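Local coordinates for protein inner kinetochore subunit cnp3 (Schizosaccharomyces pombe, PDB 6O2D) that helps build the inner kinetochore on centromeric DNA, serving chromosome segregation, and through this C-terminal cupin domain forms a dimer, at residues 65-78 and 125-139. Sequence-based numbering, arbitrary orientation.
Sequences SFAAGVVEMPAGAE and IKNIGKEAVRLYYTH
Strand 66-73 runs antiparallel to strand 133-139, their axes 159° apart, with paired backbone hydrogen bonds at A67-H139, G69-Y137, V71-L135 and M73-V133. The pairing illustrates how a glycine in a strand makes room for an aromatic ring directly across from it. The Y137 ring lies flat over G69, whose CA sits 3.7 Å from the ring centroid in a CH-pi contact. With chi1 at 77°, Y137 CG stands between its own backbone N and carbonyl carbon, which swings the ring across the neighbouring strand; V71 CG2 meets the ring carbon Y137 CD2 at 3.8 Å. A serine in place of Y137 would probably leave the G69 backbone without its aromatic cover and V71 CG2 without this neighbour. Farther along the same face, the selenomethionine M73 bends at chi3 (-75°) and brings its CE methyl to 3.7 Å from both I125 CG2 and L135 CD1, linking the two strands of segment 125-139 through one apolar cluster. On the reverse face E72 and R134 form a long salt bridge of charges alone, E72 OE1 lying 4.0 Å from R134 NH1 and well out of the guanidinium plane, while E72 OE2 has its salt bridge with K55. Where the strands part, N127 ND2 donates weakly to M73 O, at the strand's end, and to P74 O, which opens the type II turn 74-77; N127 OD1 accepts from G129 N in an Asx turn. N127 N donates to A77 O (3.0 Å), leading into the pairing of strands 78-83 and 122-127 in the cupin fold's other sheet. Strand 55-62 flanks 66-73 and strand 88-95 flanks 133-140, while Y136 OH is hydrogen-bonded to S90 OG of the second subunit, putting the F66/T138 end at the dimer interface.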
# COMPACT_ATOMS: atom_id res chain seq x y z
N SER B 65 11.59 -0.21 -6.44
CA SER B 65 10.62 0.88 -6.32
C SER B 65 9.55 0.66 -5.25
O SER B 65 9.05 1.64 -4.68
CB SER B 65 9.96 1.13 -7.69
OG SER B 65 8.74 0.44 -7.84
N PHE B 66 9.16 -0.59 -4.94
CA PHE B 66 8.02 -0.81 -4.06
C PHE B 66 8.20 -2.09 -3.26
O PHE B 66 8.73 -3.08 -3.78
CB PHE B 66 6.73 -0.86 -4.89
CG PHE B 66 5.50 -1.29 -4.11
CD1 PHE B 66 4.70 -0.35 -3.48
CD2 PHE B 66 5.13 -2.64 -4.06
CE1 PHE B 66 3.56 -0.74 -2.78
CE2 PHE B 66 3.99 -3.03 -3.37
CZ PHE B 66 3.21 -2.08 -2.72
N ALA B 67 7.77 -2.07 -2.00
CA ALA B 67 7.72 -3.27 -1.16
C ALA B 67 6.54 -3.15 -0.22
O ALA B 67 6.11 -2.04 0.12
CB ALA B 67 9.02 -3.46 -0.38
N ALA B 68 5.99 -4.29 0.21
CA ALA B 68 4.86 -4.29 1.13
C ALA B 68 4.90 -5.52 2.03
O ALA B 68 5.41 -6.58 1.65
CB ALA B 68 3.53 -4.22 0.38
N GLY B 69 4.32 -5.38 3.22
CA GLY B 69 4.33 -6.47 4.17
C GLY B 69 3.36 -6.24 5.31
O GLY B 69 2.47 -5.39 5.25
N VAL B 70 3.56 -7.03 6.38
CA VAL B 70 2.72 -6.97 7.56
C VAL B 70 3.60 -6.86 8.79
O VAL B 70 4.65 -7.51 8.89
CB VAL B 70 1.78 -8.20 7.66
CG1 VAL B 70 2.55 -9.50 7.49
CG2 VAL B 70 1.00 -8.21 8.98
N VAL B 71 3.18 -6.00 9.72
CA VAL B 71 3.80 -5.83 11.03
C VAL B 71 2.70 -6.02 12.07
O VAL B 71 1.57 -5.55 11.88
CB VAL B 71 4.46 -4.44 11.19
CG1 VAL B 71 4.79 -4.13 12.65
CG2 VAL B 71 5.70 -4.33 10.32
N GLU B 72 3.04 -6.73 13.16
CA GLU B 72 2.19 -6.88 14.34
C GLU B 72 2.93 -6.35 15.56
O GLU B 72 4.14 -6.52 15.68
CB GLU B 72 1.81 -8.34 14.64
CG GLU B 72 0.91 -8.44 15.85
CD GLU B 72 0.65 -9.84 16.25
OE1 GLU B 72 0.34 -10.64 15.35
OE2 GLU B 72 0.78 -10.13 17.46
N MSE B 73 2.19 -5.74 16.49
CA MSE B 73 2.81 -5.24 17.71
C MSE B 73 2.08 -5.77 18.94
O MSE B 73 0.87 -5.54 19.11
CB MSE B 73 2.78 -3.72 17.68
CG MSE B 73 3.78 -3.22 16.67
SE MSE B 73 4.02 -1.33 16.72
CE MSE B 73 2.37 -0.76 15.86
N PRO B 74 2.80 -6.49 19.79
CA PRO B 74 2.19 -7.02 21.02
C PRO B 74 1.74 -5.89 21.93
O PRO B 74 1.99 -4.70 21.70
CB PRO B 74 3.32 -7.84 21.64
CG PRO B 74 4.33 -8.05 20.54
CD PRO B 74 4.21 -6.87 19.65
N ALA B 75 1.04 -6.28 22.99
CA ALA B 75 0.56 -5.32 23.97
C ALA B 75 1.72 -4.63 24.66
O ALA B 75 2.70 -5.28 25.06
CB ALA B 75 -0.33 -6.02 25.00
N GLY B 76 1.63 -3.31 24.80
CA GLY B 76 2.70 -2.58 25.43
C GLY B 76 3.94 -2.40 24.59
O GLY B 76 5.02 -2.15 25.14
N ALA B 77 3.84 -2.54 23.27
CA ALA B 77 5.00 -2.40 22.41
C ALA B 77 5.28 -0.94 22.09
O ALA B 77 4.37 -0.12 21.97
CB ALA B 77 4.79 -3.18 21.11
N GLU B 78 6.57 -0.62 21.94
CA GLU B 78 7.01 0.75 21.64
C GLU B 78 8.02 0.67 20.51
O GLU B 78 9.14 0.19 20.71
CB GLU B 78 7.63 1.42 22.88
CG GLU B 78 6.90 1.16 24.20
CD GLU B 78 7.51 1.93 25.38
OE1 GLU B 78 8.75 2.12 25.42
OE2 GLU B 78 6.74 2.36 26.28
N ILE B 125 5.58 4.61 16.63
CA ILE B 125 4.29 3.97 16.88
C ILE B 125 4.33 3.24 18.22
O ILE B 125 5.32 2.57 18.54
CB ILE B 125 3.86 2.99 15.77
CG1 ILE B 125 4.36 3.42 14.39
CG2 ILE B 125 2.33 2.90 15.74
CD1 ILE B 125 4.06 2.42 13.31
N LYS B 126 3.24 3.33 18.97
CA LYS B 126 3.11 2.66 20.26
C LYS B 126 1.77 1.94 20.34
O LYS B 126 0.75 2.48 19.89
CB LYS B 126 3.23 3.66 21.42
CG LYS B 126 4.44 3.45 22.31
CD LYS B 126 5.02 4.78 22.75
CE LYS B 126 6.21 4.60 23.68
NZ LYS B 126 7.03 5.82 23.82
N ASN B 127 1.77 0.71 20.85
CA ASN B 127 0.52 -0.01 21.09
C ASN B 127 -0.09 0.46 22.41
O ASN B 127 0.47 0.22 23.49
CB ASN B 127 0.78 -1.52 21.11
CG ASN B 127 -0.50 -2.34 20.97
OD1 ASN B 127 -1.59 -1.87 21.31
ND2 ASN B 127 -0.37 -3.56 20.46
N ILE B 128 -1.27 1.07 22.33
CA ILE B 128 -1.97 1.61 23.49
C ILE B 128 -3.17 0.75 23.86
O ILE B 128 -4.00 1.14 24.69
CB ILE B 128 -2.38 3.08 23.27
CG1 ILE B 128 -3.46 3.16 22.19
CG2 ILE B 128 -1.17 3.91 22.90
CD1 ILE B 128 -4.07 4.53 22.00
N GLY B 129 -3.26 -0.45 23.30
CA GLY B 129 -4.35 -1.35 23.60
C GLY B 129 -3.76 -2.66 24.10
O GLY B 129 -2.54 -2.84 24.11
N LYS B 130 -4.65 -3.57 24.53
CA LYS B 130 -4.18 -4.85 25.04
C LYS B 130 -4.41 -6.00 24.06
O LYS B 130 -3.98 -7.11 24.34
CB LYS B 130 -4.77 -5.17 26.41
CG LYS B 130 -4.24 -4.12 27.41
CD LYS B 130 -2.82 -4.42 27.89
CE LYS B 130 -2.05 -3.10 28.11
NZ LYS B 130 -2.75 -1.94 28.73
N GLU B 131 -5.07 -5.75 22.93
CA GLU B 131 -4.96 -6.67 21.81
C GLU B 131 -3.73 -6.29 21.01
O GLU B 131 -3.36 -5.11 20.93
CB GLU B 131 -6.21 -6.60 20.93
CG GLU B 131 -6.68 -5.19 20.66
CD GLU B 131 -7.94 -5.12 19.82
OE1 GLU B 131 -8.27 -6.13 19.17
OE2 GLU B 131 -8.60 -4.06 19.83
N ALA B 132 -3.10 -7.28 20.39
CA ALA B 132 -1.99 -7.00 19.49
C ALA B 132 -2.48 -6.22 18.27
O ALA B 132 -3.59 -6.43 17.78
CB ALA B 132 -1.29 -8.28 19.04
N VAL B 133 -1.65 -5.31 17.79
CA VAL B 133 -1.97 -4.51 16.61
C VAL B 133 -1.31 -5.18 15.43
O VAL B 133 -0.20 -5.71 15.55
CB VAL B 133 -1.50 -3.05 16.76
CG1 VAL B 133 -1.65 -2.32 15.42
CG2 VAL B 133 -2.27 -2.36 17.88
N ARG B 134 -1.99 -5.17 14.29
CA ARG B 134 -1.50 -5.83 13.09
C ARG B 134 -1.65 -4.76 12.00
O ARG B 134 -2.73 -4.15 11.88
CB ARG B 134 -2.30 -7.10 12.78
CG ARG B 134 -2.19 -7.58 11.34
CD ARG B 134 -3.20 -8.68 10.93
NE ARG B 134 -3.43 -9.80 11.86
CZ ARG B 134 -2.53 -10.72 12.19
NH1 ARG B 134 -1.29 -10.65 11.75
NH2 ARG B 134 -2.88 -11.69 13.04
N LEU B 135 -0.58 -4.51 11.24
CA LEU B 135 -0.60 -3.47 10.21
C LEU B 135 -0.18 -4.01 8.86
O LEU B 135 0.73 -4.83 8.77
CB LEU B 135 0.32 -2.30 10.56
CG LEU B 135 0.32 -1.65 11.93
CD1 LEU B 135 1.70 -1.04 12.21
CD2 LEU B 135 -0.78 -0.61 11.99
N TYR B 136 -0.80 -3.47 7.82
CA TYR B 136 -0.34 -3.65 6.45
C TYR B 136 0.49 -2.43 6.04
O TYR B 136 -0.02 -1.31 6.05
CB TYR B 136 -1.54 -3.83 5.51
CG TYR B 136 -1.15 -3.84 4.06
CD1 TYR B 136 -0.40 -4.88 3.53
CD2 TYR B 136 -1.54 -2.81 3.21
CE1 TYR B 136 -0.05 -4.90 2.21
CE2 TYR B 136 -1.18 -2.83 1.87
CZ TYR B 136 -0.44 -3.88 1.38
OH TYR B 136 -0.07 -3.91 0.06
N TYR B 137 1.75 -2.65 5.68
CA TYR B 137 2.63 -1.54 5.33
C TYR B 137 3.05 -1.62 3.87
O TYR B 137 3.15 -2.70 3.28
CB TYR B 137 3.88 -1.49 6.22
CG TYR B 137 4.97 -2.50 5.89
CD1 TYR B 137 5.92 -2.25 4.90
CD2 TYR B 137 5.07 -3.70 6.59
CE1 TYR B 137 6.91 -3.17 4.59
CE2 TYR B 137 6.06 -4.63 6.30
CZ TYR B 137 6.98 -4.36 5.30
OH TYR B 137 7.96 -5.29 5.01
N THR B 138 3.28 -0.44 3.29
CA THR B 138 3.93 -0.32 1.99
C THR B 138 4.96 0.79 2.10
O THR B 138 4.71 1.80 2.78
CB THR B 138 2.93 -0.02 0.86
OG1 THR B 138 2.48 1.33 0.96
CG2 THR B 138 1.70 -0.94 0.94
N HIS B 139 6.10 0.62 1.46
CA HIS B 139 7.02 1.73 1.25
C HIS B 139 7.42 1.78 -0.22
O HIS B 139 7.43 0.76 -0.91
CB HIS B 139 8.26 1.68 2.16
CG HIS B 139 9.11 0.46 1.99
ND1 HIS B 139 9.07 -0.60 2.86
CD2 HIS B 139 10.06 0.16 1.08
CE1 HIS B 139 9.93 -1.52 2.48
NE2 HIS B 139 10.55 -1.08 1.40